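Local coordinates for flagellar hook-associated protein (Burkholderia pseudomallei, PDB 4UT1), which probably serves as a structural protein of the bacterial flagellum, joining the hook to the filament, at residues Gln125-Asn130 with Ile444-Pro449; Thr508-Thr513 with Pro518-Pro523; Ser583-Met586 with Thr592-Gly595. One frame throughout, in Å; residues are numbered along the deposited sequence.

Interaction 1 of 3, residues Gln125-Asn130 with Ile444-Pro449; sequences QTVANN and IAAASP. With EDO (1,2-ethanediol), chain K.
Where helix 113-129 of the FlgK helical domain ends, Val127 meets Ile444 and Ala446 of the loop that leads into strand 450-454. One methyl carries the contact on the helix side. Val127 CG1 lies opposite the backbone N (chi1 168°) and reaches out to Ala446 CB at 4.0 Å, while the same methyl is 4.5 Å from Ile444 CG2. Ile444 and Ala446 both face the helix; Ala445 between them, at the centre of an inverse gamma turn, points its methyl away, and the closing bond, from Ala446 N to Ile444 O, is weak. No hydrogen bond crosses between the segments. Within the helical segment, Asn130 ND2 turns back to Thr126 O at 2.9 Å, with a nearly straight N-H...O angle of 169° and the acceptor close to the amide plane. Thr126 O also accepts from Asn129 N, so two donors share one carbonyl at the helix end. Further along the loop, an ethanediol, probably from the crystallisation liquor, sits beside Pro449 O. The small apolar patch is buried between helix 134-193, where Ile444 packs on Ala140 and Met141, and helix 572-579, where Ala446 touches Ala574.

Interaction 2 of 3, residues Thr508-Thr513 with Pro518-Pro523; sequences TSINIT and PVPYDP. With EDO (1,2-ethanediol), chain I.
Ile510 and Ile512 supply the apolar contacts from the 508-513 side, and Val519 and Pro520 answer them from 518-523. Ile510 and Pro520 approach tip to tip, the CD1 methyl of Ile510 coming to 3.2 Å from Pro520 CD. That spacing is tighter than usual for two carbons, so its exact value is doubtful; CD1 lies against the CD side of the proline ring. The same methyl lies 4.0 Å from Val519 CA and 4.2 Å from Val519 CG1. It gets there through an extended chain: CG1 of Ile510 stands opposite the carbonyl carbon (chi1 -68°), and CD1 continues outward (chi2 171°). Ile512 differs in its second torsion, which is bent (chi2 -67°); its CD1 meets Val519 CG2 at 3.9 Å, the two side chains crossing at about a right angle. The two methyls of Val519 are thereby divided between the isoleucines.

The polar contact of this region involves Asp522, which takes no part in the apolar packing. Asp522 N donates to O2 of an ethanediol, probably from the crystallisation liquor, at 2.7 Å, and this molecule is also hydrogen-bonded to Gly526 O. The backbones form no hydrogen bond with each other, and the CA atoms of Ile510 and Val519 are 7.1 Å apart. Each strand pairs elsewhere, 508-511 with 498-502 and 519-520 with 490-492, at the margins of two different antiparallel sheets in the D3 region. Strand edges from separate sheets are therefore joined here by methyl and proline-ring packing, without directional bonds between them.

Interaction 3 of 3, residues Ser583-Met586 with Thr592-Gly595; sequences SKTM and TLTG
Ser583 O receives two kinds of approach: a water lies 2.7 Å away, and the CA-H of Thr592 points at the same oxygen, with Thr592 CA 3.4 Å from Ser583 O and an angle of 151° at the hydrogen. The water also accepts from Leu593 N at 2.9 Å, so it bridges the loop carbonyl to the first residue of helix 593-630. Beside this bridge, CB and CG2 of Thr592 lie close to Ser583 O, and CG2 also rests near Lys584 CG, the aliphatic foot of a lysine whose CB leads away from the helix start. The loop packs against the N-terminus of helix 593-630, where Thr592 is the N-cap. Its OG1 occupies the crowded position between backbone N and carbonyl carbon (chi1 69°), from which it accepts a hydrogen bond from Gly595 N at 3.0 Å with an N-H...O angle of 155°. In the loop, Thr585 and Met586 both face Thr591, which fits a classic beta bulge. Met586 CG lies 4.2 Å from Thr592 O and 4.4 Å from Leu593 CD2, after which the bent methionine chain leads off. Thr585 OG1 comes to 4.1 Å from the same Leu593 methyl, CD2, but its polar partner is Ser313 OG on helix 287-322. Leu593 packs further on Ser313 and Gln317 of that helix and on Phe121 of helix 113-129.

From the N terminus, interaction 1 comes first and spans the widest separation in sequence of the three: it returns the loop before strand 450-454 to the end of helix 113-129, closing a 313-residue excursion that includes long helices and two antiparallel sheets. Interaction 2 follows within the D3 region, where only four residues separate its segments and two sheet edges meet. Interaction 3 comes last, closing the short loop that turns into helix 593-630. The three run in series, neither nesting nor crossing. Helix 572-579 packs beside interaction 1 and leads directly into the loop of interaction 3; the centres of interactions 1 and 3 are about 22 Å apart. Interaction 2 lies about 32 Å from interaction 1, centre to centre.

Interaction 1 of 3, residues Gln125-Asn130 with Ile444-Pro449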
ATOM      1  N   GLN A 125     -24.965  -7.655   2.242  1.00 16.57           N
ATOM      2  CA  GLN A 125     -26.238  -7.497   1.549  1.00 16.12           C
ATOM      3  C   GLN A 125     -27.303  -8.404   2.174  1.00 16.71           C
ATOM      4  O   GLN A 125     -28.481  -8.028   2.291  1.00 16.96           O
ATOM      5  CB  GLN A 125     -26.069  -7.791   0.058  1.00 17.92           C
ATOM      6  CG  GLN A 125     -27.382  -7.776  -0.707  1.00 29.61           C
ATOM      7  CD  GLN A 125     -27.173  -7.565  -2.188  1.00 38.19           C
ATOM      8  OE1 GLN A 125     -26.145  -7.959  -2.744  1.00 44.80           O
ATOM      9  NE2 GLN A 125     -28.140  -6.927  -2.836  1.00 42.13           N
ATOM     10  N   THR A 126     -26.889  -9.606   2.574  1.00 14.40           N
ATOM     11  CA  THR A 126     -27.775 -10.522   3.281  1.00 17.19           C
ATOM     12  C   THR A 126     -28.218  -9.901   4.593  1.00 17.39           C
ATOM     13  O   THR A 126     -29.387  -9.978   4.966  1.00 14.06           O
ATOM     14  CB  THR A 126     -27.081 -11.879   3.535  1.00 18.51           C
ATOM     15  OG1 THR A 126     -26.773 -12.471   2.272  1.00 22.54           O
ATOM     16  CG2 THR A 126     -27.967 -12.807   4.320  1.00 17.69           C
ATOM     17  N   VAL A 127     -27.285  -9.256   5.284  1.00 13.68           N
ATOM     18  CA  VAL A 127     -27.631  -8.583   6.522  1.00 13.23           C
ATOM     19  C   VAL A 127     -28.621  -7.454   6.210  1.00 13.95           C
ATOM     20  O   VAL A 127     -29.549  -7.211   6.972  1.00 12.75           O
ATOM     21  CB  VAL A 127     -26.389  -8.013   7.249  1.00 16.03           C
ATOM     22  CG1 VAL A 127     -26.814  -7.080   8.364  1.00 14.08           C
ATOM     23  CG2 VAL A 127     -25.494  -9.158   7.789  1.00 13.73           C
ATOM     24  N   ALA A 128     -28.431  -6.795   5.074  1.00 13.33           N
ATOM     25  CA  ALA A 128     -29.256  -5.633   4.737  1.00 15.13           C
ATOM     26  C   ALA A 128     -30.732  -6.016   4.640  1.00 14.58           C
ATOM     27  O   ALA A 128     -31.613  -5.195   4.924  1.00 16.02           O
ATOM     28  CB  ALA A 128     -28.788  -5.008   3.430  1.00 15.98           C
ATOM     29  N   ASN A 129     -30.995  -7.260   4.242  1.00 16.40           N
ATOM     30  CA  ASN A 129     -32.368  -7.750   4.072  1.00 16.54           C
ATOM     31  C   ASN A 129     -32.882  -8.506   5.290  1.00 19.35           C
ATOM     32  O   ASN A 129     -34.053  -8.898   5.340  1.00 17.83           O
ATOM     33  CB  ASN A 129     -32.458  -8.659   2.846  1.00 17.24           C
ATOM     34  CG  ASN A 129     -32.260  -7.911   1.552  1.00 20.59           C
ATOM     35  OD1 ASN A 129     -32.746  -6.792   1.393  1.00 25.73           O
ATOM     36  ND2 ASN A 129     -31.544  -8.516   0.623  1.00 23.22           N
ATOM     37  N   ASN A 130     -31.991  -8.727   6.253  1.00 14.09           N
ATOM     38  CA  ASN A 130     -32.309  -9.461   7.472  1.00 18.46           C
ATOM     39  C   ASN A 130     -31.572  -8.818   8.630  1.00 18.78           C
ATOM     40  O   ASN A 130     -30.783  -9.476   9.321  1.00 16.44           O
ATOM     41  CB  ASN A 130     -31.907 -10.946   7.369  1.00 18.22           C
ATOM     42  CG  ASN A 130     -32.484 -11.636   6.149  1.00 19.39           C
ATOM     43  OD1 ASN A 130     -33.582 -12.197   6.198  1.00 20.34           O
ATOM     44  ND2 ASN A 130     -31.749 -11.594   5.045  1.00 15.58           N
ATOM     45  N   ILE A 444     -22.105  -4.863  13.666  1.00 14.56           N
ATOM     46  CA  ILE A 444     -22.416  -4.385  12.324  1.00 14.01           C
ATOM     47  C   ILE A 444     -23.580  -3.385  12.428  1.00 12.05           C
ATOM     48  O   ILE A 444     -24.649  -3.715  12.928  1.00 13.89           O
ATOM     49  CB  ILE A 444     -22.764  -5.548  11.372  1.00 14.65           C
ATOM     50  CG1 ILE A 444     -21.561  -6.490  11.238  1.00 16.71           C
ATOM     51  CG2 ILE A 444     -23.177  -5.025   9.993  1.00 13.43           C
ATOM     52  CD1 ILE A 444     -21.893  -7.814  10.601  1.00 14.06           C
ATOM     53  N   ALA A 445     -23.339  -2.154  11.999  1.00 13.32           N
ATOM     54  CA  ALA A 445     -24.346  -1.103  12.108  1.00 13.62           C
ATOM     55  C   ALA A 445     -25.197  -1.076  10.843  1.00 14.23           C
ATOM     56  O   ALA A 445     -24.930  -0.308   9.928  1.00 14.22           O
ATOM     57  CB  ALA A 445     -23.679   0.246  12.347  1.00 13.96           C
ATOM     58  N   ALA A 446     -26.222  -1.923  10.797  1.00 12.95           N
ATOM     59  CA  ALA A 446     -27.006  -2.106   9.582  1.00 12.59           C
ATOM     60  C   ALA A 446     -28.012  -0.986   9.341  1.00 13.22           C
ATOM     61  O   ALA A 446     -28.416  -0.752   8.211  1.00 12.38           O
ATOM     62  CB  ALA A 446     -27.733  -3.449   9.627  1.00 11.78           C
ATOM     63  N   ALA A 447     -28.405  -0.304  10.400  1.00 13.85           N
ATOM     64  CA  ALA A 447     -29.467   0.698  10.305  1.00 14.32           C
ATOM     65  C   ALA A 447     -28.935   2.101  10.038  1.00 15.61           C
ATOM     66  O   ALA A 447     -27.841   2.449  10.471  1.00 13.58           O
ATOM     67  CB  ALA A 447     -30.280   0.687  11.574  1.00 15.45           C
ATOM     68  N   SER A 448     -29.717   2.910   9.328  1.00 17.91           N
ATOM     69  CA  SER A 448     -29.453   4.357   9.245  1.00 15.29           C
ATOM     70  C   SER A 448     -29.767   5.018  10.586  1.00 15.73           C
ATOM     71  O   SER A 448     -30.709   4.617  11.265  1.00 19.12           O
ATOM     72  CB  SER A 448     -30.285   5.005   8.139  1.00 18.49           C
ATOM     73  OG  SER A 448     -30.123   6.420   8.149  1.00 19.76           O
ATOM     74  N   PRO A 449     -28.982   6.029  10.980  1.00 14.51           N
ATOM     75  CA  PRO A 449     -29.265   6.760  12.226  1.00 14.54           C
ATOM     76  C   PRO A 449     -30.497   7.673  12.099  1.00 16.06           C
ATOM     77  O   PRO A 449     -31.104   8.048  13.098  1.00 15.52           O
ATOM     78  CB  PRO A 449     -28.009   7.609  12.445  1.00 15.71           C
ATOM     79  CG  PRO A 449     -26.996   7.131  11.440  1.00 16.54           C
ATOM     80  CD  PRO A 449     -27.748   6.491  10.324  1.00 16.81           C
TER
HETATM   81  C1  EDO K1637     -30.248   7.748  16.506  1.00 29.73           C
HETATM   82  O1  EDO K1637     -29.787   8.224  15.239  1.00 29.55           O
HETATM   83  C2  EDO K1637     -29.861   6.287  16.679  1.00 26.52           C
HETATM   84  O2  EDO K1637     -30.386   5.808  17.922  1.00 34.16           O

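Interaction 2 of 3, residues Thr508-Thr513 with Pro518-Pro523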
ATOM      1  N   THR A 508     -28.240  25.496  -4.892  1.00 27.93           N
ATOM      2  CA  THR A 508     -28.426  26.736  -4.151  1.00 30.67           C
ATOM      3  C   THR A 508     -28.519  26.467  -2.650  1.00 27.76           C
ATOM      4  O   THR A 508     -29.007  25.418  -2.223  1.00 24.20           O
ATOM      5  CB  THR A 508     -29.672  27.494  -4.636  1.00 30.84           C
ATOM      6  OG1 THR A 508     -30.806  26.619  -4.627  1.00 33.87           O
ATOM      7  CG2 THR A 508     -29.442  27.999  -6.052  1.00 33.50           C
ATOM      8  N   SER A 509     -28.026  27.411  -1.855  1.00 23.94           N
ATOM      9  CA  SER A 509     -27.969  27.224  -0.412  1.00 20.33           C
ATOM     10  C   SER A 509     -28.713  28.329   0.311  1.00 22.36           C
ATOM     11  O   SER A 509     -28.729  29.486  -0.121  1.00 21.56           O
ATOM     12  CB  SER A 509     -26.514  27.154   0.065  1.00 25.17           C
ATOM     13  OG  SER A 509     -25.916  25.923  -0.337  1.00 23.88           O
ATOM     14  N   ILE A 510     -29.334  27.958   1.422  1.00 18.61           N
ATOM     15  CA  ILE A 510     -30.122  28.881   2.212  1.00 16.89           C
ATOM     16  C   ILE A 510     -29.762  28.737   3.677  1.00 18.85           C
ATOM     17  O   ILE A 510     -29.789  27.628   4.233  1.00 17.75           O
ATOM     18  CB  ILE A 510     -31.635  28.634   2.016  1.00 18.82           C
ATOM     19  CG1 ILE A 510     -32.033  29.006   0.585  1.00 18.24           C
ATOM     20  CG2 ILE A 510     -32.458  29.407   3.048  1.00 18.64           C
ATOM     21  CD1 ILE A 510     -33.437  28.603   0.220  1.00 21.52           C
ATOM     22  N   ASN A 511     -29.404  29.853   4.298  1.00 15.77           N
ATOM     23  CA  ASN A 511     -29.136  29.863   5.730  1.00 17.70           C
ATOM     24  C   ASN A 511     -30.434  29.970   6.529  1.00 18.97           C
ATOM     25  O   ASN A 511     -31.189  30.926   6.387  1.00 17.85           O
ATOM     26  CB  ASN A 511     -28.182  31.011   6.096  1.00 19.95           C
ATOM     27  CG  ASN A 511     -26.804  30.877   5.445  1.00 21.24           C
ATOM     28  OD1 ASN A 511     -26.268  29.775   5.299  1.00 17.58           O
ATOM     29  ND2 ASN A 511     -26.220  32.011   5.062  1.00 22.02           N
ATOM     30  N   ILE A 512     -30.688  28.981   7.374  1.00 15.85           N
ATOM     31  CA  ILE A 512     -31.886  28.944   8.208  1.00 17.25           C
ATOM     32  C   ILE A 512     -31.652  29.723   9.498  1.00 18.37           C
ATOM     33  O   ILE A 512     -30.760  29.376  10.267  1.00 16.15           O
ATOM     34  CB  ILE A 512     -32.268  27.482   8.545  1.00 13.92           C
ATOM     35  CG1 ILE A 512     -32.435  26.667   7.257  1.00 15.10           C
ATOM     36  CG2 ILE A 512     -33.501  27.436   9.431  1.00 13.53           C
ATOM     37  CD1 ILE A 512     -33.616  27.098   6.395  1.00 14.23           C
ATOM     38  N   THR A 513     -32.414  30.788   9.742  1.00 16.53           N
ATOM     39  CA  THR A 513     -32.149  31.559  10.948  1.00 19.91           C
ATOM     40  C   THR A 513     -33.316  31.509  11.926  1.00 21.02           C
ATOM     41  O   THR A 513     -33.206  32.000  13.050  1.00 24.20           O
ATOM     42  CB  THR A 513     -31.777  33.035  10.625  1.00 20.81           C
ATOM     43  OG1 THR A 513     -32.720  33.587   9.699  1.00 21.48           O
ATOM     44  CG2 THR A 513     -30.371  33.106  10.029  1.00 24.71           C
ATOM     45  N   PRO A 518     -37.970  30.226   5.080  1.00 16.00           N
ATOM     46  CA  PRO A 518     -38.526  29.365   4.030  1.00 14.83           C
ATOM     47  C   PRO A 518     -37.502  28.861   3.025  1.00 15.54           C
ATOM     48  O   PRO A 518     -36.568  29.570   2.654  1.00 15.68           O
ATOM     49  CB  PRO A 518     -39.543  30.283   3.344  1.00 15.95           C
ATOM     50  CG  PRO A 518     -38.918  31.651   3.482  1.00 12.16           C
ATOM     51  CD  PRO A 518     -38.245  31.656   4.831  1.00 15.20           C
ATOM     52  N   VAL A 519     -37.684  27.612   2.600  1.00 15.99           N
ATOM     53  CA  VAL A 519     -36.932  27.046   1.502  1.00 13.89           C
ATOM     54  C   VAL A 519     -37.878  26.804   0.334  1.00 14.27           C
ATOM     55  O   VAL A 519     -38.924  26.185   0.516  1.00 15.10           O
ATOM     56  CB  VAL A 519     -36.260  25.721   1.909  1.00 14.83           C
ATOM     57  CG1 VAL A 519     -35.586  25.072   0.718  1.00 15.50           C
ATOM     58  CG2 VAL A 519     -35.267  25.967   3.034  1.00 17.18           C
ATOM     59  N   PRO A 520     -37.505  27.259  -0.873  1.00 15.31           N
ATOM     60  CA  PRO A 520     -38.401  27.083  -2.024  1.00 18.71           C
ATOM     61  C   PRO A 520     -38.562  25.621  -2.394  1.00 17.70           C
ATOM     62  O   PRO A 520     -37.582  24.878  -2.368  1.00 18.10           O
ATOM     63  CB  PRO A 520     -37.692  27.839  -3.157  1.00 21.14           C
ATOM     64  CG  PRO A 520     -36.597  28.644  -2.488  1.00 25.98           C
ATOM     65  CD  PRO A 520     -36.229  27.882  -1.258  1.00 20.33           C
ATOM     66  N   TYR A 521     -39.785  25.222  -2.729  1.00 16.00           N
ATOM     67  CA  TYR A 521     -40.038  23.870  -3.212  1.00 20.25           C
ATOM     68  C   TYR A 521     -40.934  23.923  -4.435  1.00 20.82           C
ATOM     69  O   TYR A 521     -42.028  24.510  -4.398  1.00 20.27           O
ATOM     70  CB  TYR A 521     -40.678  22.990  -2.140  1.00 18.33           C
ATOM     71  CG  TYR A 521     -40.972  21.612  -2.691  1.00 20.36           C
ATOM     72  CD1 TYR A 521     -39.949  20.690  -2.877  1.00 19.42           C
ATOM     73  CD2 TYR A 521     -42.259  21.256  -3.073  1.00 21.25           C
ATOM     74  CE1 TYR A 521     -40.201  19.438  -3.408  1.00 20.16           C
ATOM     75  CE2 TYR A 521     -42.523  20.007  -3.604  1.00 19.84           C
ATOM     76  CZ  TYR A 521     -41.500  19.105  -3.771  1.00 19.28           C
ATOM     77  OH  TYR A 521     -41.768  17.868  -4.302  1.00 19.70           O
ATOM     78  N   ASP A 522     -40.436  23.342  -5.520  1.00 17.66           N
ATOM     79  CA  ASP A 522     -41.145  23.277  -6.791  1.00 19.49           C
ATOM     80  C   ASP A 522     -41.624  21.845  -7.044  1.00 22.60           C
ATOM     81  O   ASP A 522     -40.824  20.966  -7.366  1.00 21.71           O
ATOM     82  CB  ASP A 522     -40.227  23.754  -7.920  1.00 24.46           C
ATOM     83  CG  ASP A 522     -40.946  23.912  -9.252  1.00 27.10           C
ATOM     84  OD1 ASP A 522     -42.048  23.360  -9.430  1.00 26.34           O
ATOM     85  OD2 ASP A 522     -40.387  24.593 -10.138  1.00 33.27           O
ATOM     86  N   PRO A 523     -42.939  21.611  -6.896  1.00 23.21           N
ATOM     87  CA  PRO A 523     -43.513  20.272  -7.082  1.00 22.96           C
ATOM     88  C   PRO A 523     -43.248  19.693  -8.466  1.00 23.09           C
ATOM     89  O   PRO A 523     -43.300  18.470  -8.634  1.00 23.05           O
ATOM     90  CB  PRO A 523     -45.016  20.500  -6.867  1.00 21.89           C
ATOM     91  CG  PRO A 523     -45.090  21.749  -6.008  1.00 21.35           C
ATOM     92  CD  PRO A 523     -43.956  22.607  -6.516  1.00 22.24           C
TER
HETATM   93  C1  EDO I1635     -36.819  24.371  -6.568  1.00 27.06           C
HETATM   94  O1  EDO I1635     -36.819  24.856  -5.221  1.00 33.41           O
HETATM   95  C2  EDO I1635     -36.776  22.848  -6.525  1.00 32.62           C
HETATM   96  O2  EDO I1635     -37.893  22.338  -5.781  1.00 22.50           O

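Interaction 3 of 3, residues Ser583-Met586 with Thr592-Gly595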
ATOM      1  N   SER A 583     -17.032   0.812  -5.112  1.00 22.96           N
ATOM      2  CA  SER A 583     -16.350   2.084  -4.931  1.00 23.99           C
ATOM      3  C   SER A 583     -14.982   2.124  -5.610  1.00 28.73           C
ATOM      4  O   SER A 583     -14.198   1.181  -5.500  1.00 24.96           O
ATOM      5  CB  SER A 583     -16.184   2.380  -3.439  1.00 26.30           C
ATOM      6  OG  SER A 583     -15.352   3.506  -3.253  1.00 34.18           O
ATOM      7  N   LYS A 584     -14.674   3.225  -6.287  1.00 24.74           N
ATOM      8  CA  LYS A 584     -13.373   3.335  -6.943  1.00 27.63           C
ATOM      9  C   LYS A 584     -12.367   4.124  -6.104  1.00 30.33           C
ATOM     10  O   LYS A 584     -12.216   5.340  -6.259  1.00 31.76           O
ATOM     11  CB  LYS A 584     -13.537   3.963  -8.325  1.00 32.60           C
ATOM     12  CG  LYS A 584     -14.437   3.144  -9.235  1.00 27.55           C
ATOM     13  CD  LYS A 584     -14.447   3.686 -10.655  1.00 36.85           C
ATOM     14  CE  LYS A 584     -15.492   2.980 -11.500  1.00 38.55           C
ATOM     15  NZ  LYS A 584     -15.474   3.442 -12.912  1.00 43.42           N
ATOM     16  N   THR A 585     -11.650   3.414  -5.237  1.00 25.70           N
ATOM     17  CA  THR A 585     -10.790   4.054  -4.252  1.00 25.82           C
ATOM     18  C   THR A 585      -9.310   3.936  -4.574  1.00 27.28           C
ATOM     19  O   THR A 585      -8.475   4.575  -3.928  1.00 28.09           O
ATOM     20  CB  THR A 585     -11.033   3.458  -2.855  1.00 25.32           C
ATOM     21  OG1 THR A 585     -10.794   2.041  -2.888  1.00 26.70           O
ATOM     22  CG2 THR A 585     -12.469   3.729  -2.412  1.00 27.53           C
ATOM     23  N   MET A 586      -8.991   3.114  -5.570  1.00 26.74           N
ATOM     24  CA  MET A 586      -7.609   2.823  -5.907  1.00 34.17           C
ATOM     25  C   MET A 586      -7.211   3.457  -7.232  1.00 33.68           C
ATOM     26  O   MET A 586      -8.068   3.756  -8.073  1.00 28.70           O
ATOM     27  CB  MET A 586      -7.379   1.306  -5.954  1.00 30.09           C
ATOM     28  CG  MET A 586      -7.735   0.582  -4.648  1.00 30.28           C
ATOM     29  SD  MET A 586      -6.928   1.306  -3.200  1.00 30.65           S
ATOM     30  CE  MET A 586      -5.201   1.021  -3.583  1.00 21.89           C
ATOM     31  N   THR A 592     -11.642  -0.321  -8.454  1.00 20.91           N
ATOM     32  CA  THR A 592     -12.212  -0.907  -7.248  1.00 23.68           C
ATOM     33  C   THR A 592     -11.173  -1.764  -6.525  1.00 19.64           C
ATOM     34  O   THR A 592     -10.063  -1.946  -7.020  1.00 21.83           O
ATOM     35  CB  THR A 592     -13.427  -1.783  -7.572  1.00 22.84           C
ATOM     36  OG1 THR A 592     -12.989  -2.946  -8.279  1.00 21.99           O
ATOM     37  CG2 THR A 592     -14.425  -1.025  -8.439  1.00 19.69           C
ATOM     38  N   LEU A 593     -11.538  -2.273  -5.354  1.00 16.56           N
ATOM     39  CA  LEU A 593     -10.638  -3.119  -4.584  1.00 20.02           C
ATOM     40  C   LEU A 593     -10.261  -4.379  -5.365  1.00 19.42           C
ATOM     41  O   LEU A 593      -9.089  -4.753  -5.426  1.00 18.06           O
ATOM     42  CB  LEU A 593     -11.277  -3.493  -3.241  1.00 21.53           C
ATOM     43  CG  LEU A 593     -11.494  -2.351  -2.251  1.00 21.99           C
ATOM     44  CD1 LEU A 593     -12.313  -2.805  -1.056  1.00 19.52           C
ATOM     45  CD2 LEU A 593     -10.161  -1.809  -1.797  1.00 18.83           C
ATOM     46  N   THR A 594     -11.248  -5.035  -5.963  1.00 18.47           N
ATOM     47  CA  THR A 594     -10.994  -6.283  -6.679  1.00 16.12           C
ATOM     48  C   THR A 594     -10.311  -5.994  -8.004  1.00 16.37           C
ATOM     49  O   THR A 594      -9.488  -6.783  -8.477  1.00 19.44           O
ATOM     50  CB  THR A 594     -12.290  -7.079  -6.928  1.00 21.19           C
ATOM     51  OG1 THR A 594     -13.233  -6.240  -7.597  1.00 20.29           O
ATOM     52  CG2 THR A 594     -12.883  -7.555  -5.611  1.00 18.94           C
ATOM     53  N   GLY A 595     -10.634  -4.849  -8.592  1.00 16.59           N
ATOM     54  CA  GLY A 595      -9.955  -4.403  -9.793  1.00 20.25           C
ATOM     55  C   GLY A 595      -8.491  -4.124  -9.497  1.00 20.47           C
ATOM     56  O   GLY A 595      -7.609  -4.458 -10.290  1.00 21.63           O
TER
HETATM   57  O   HOH W   1     -13.941  -1.127  -4.192  1.00 23.16           O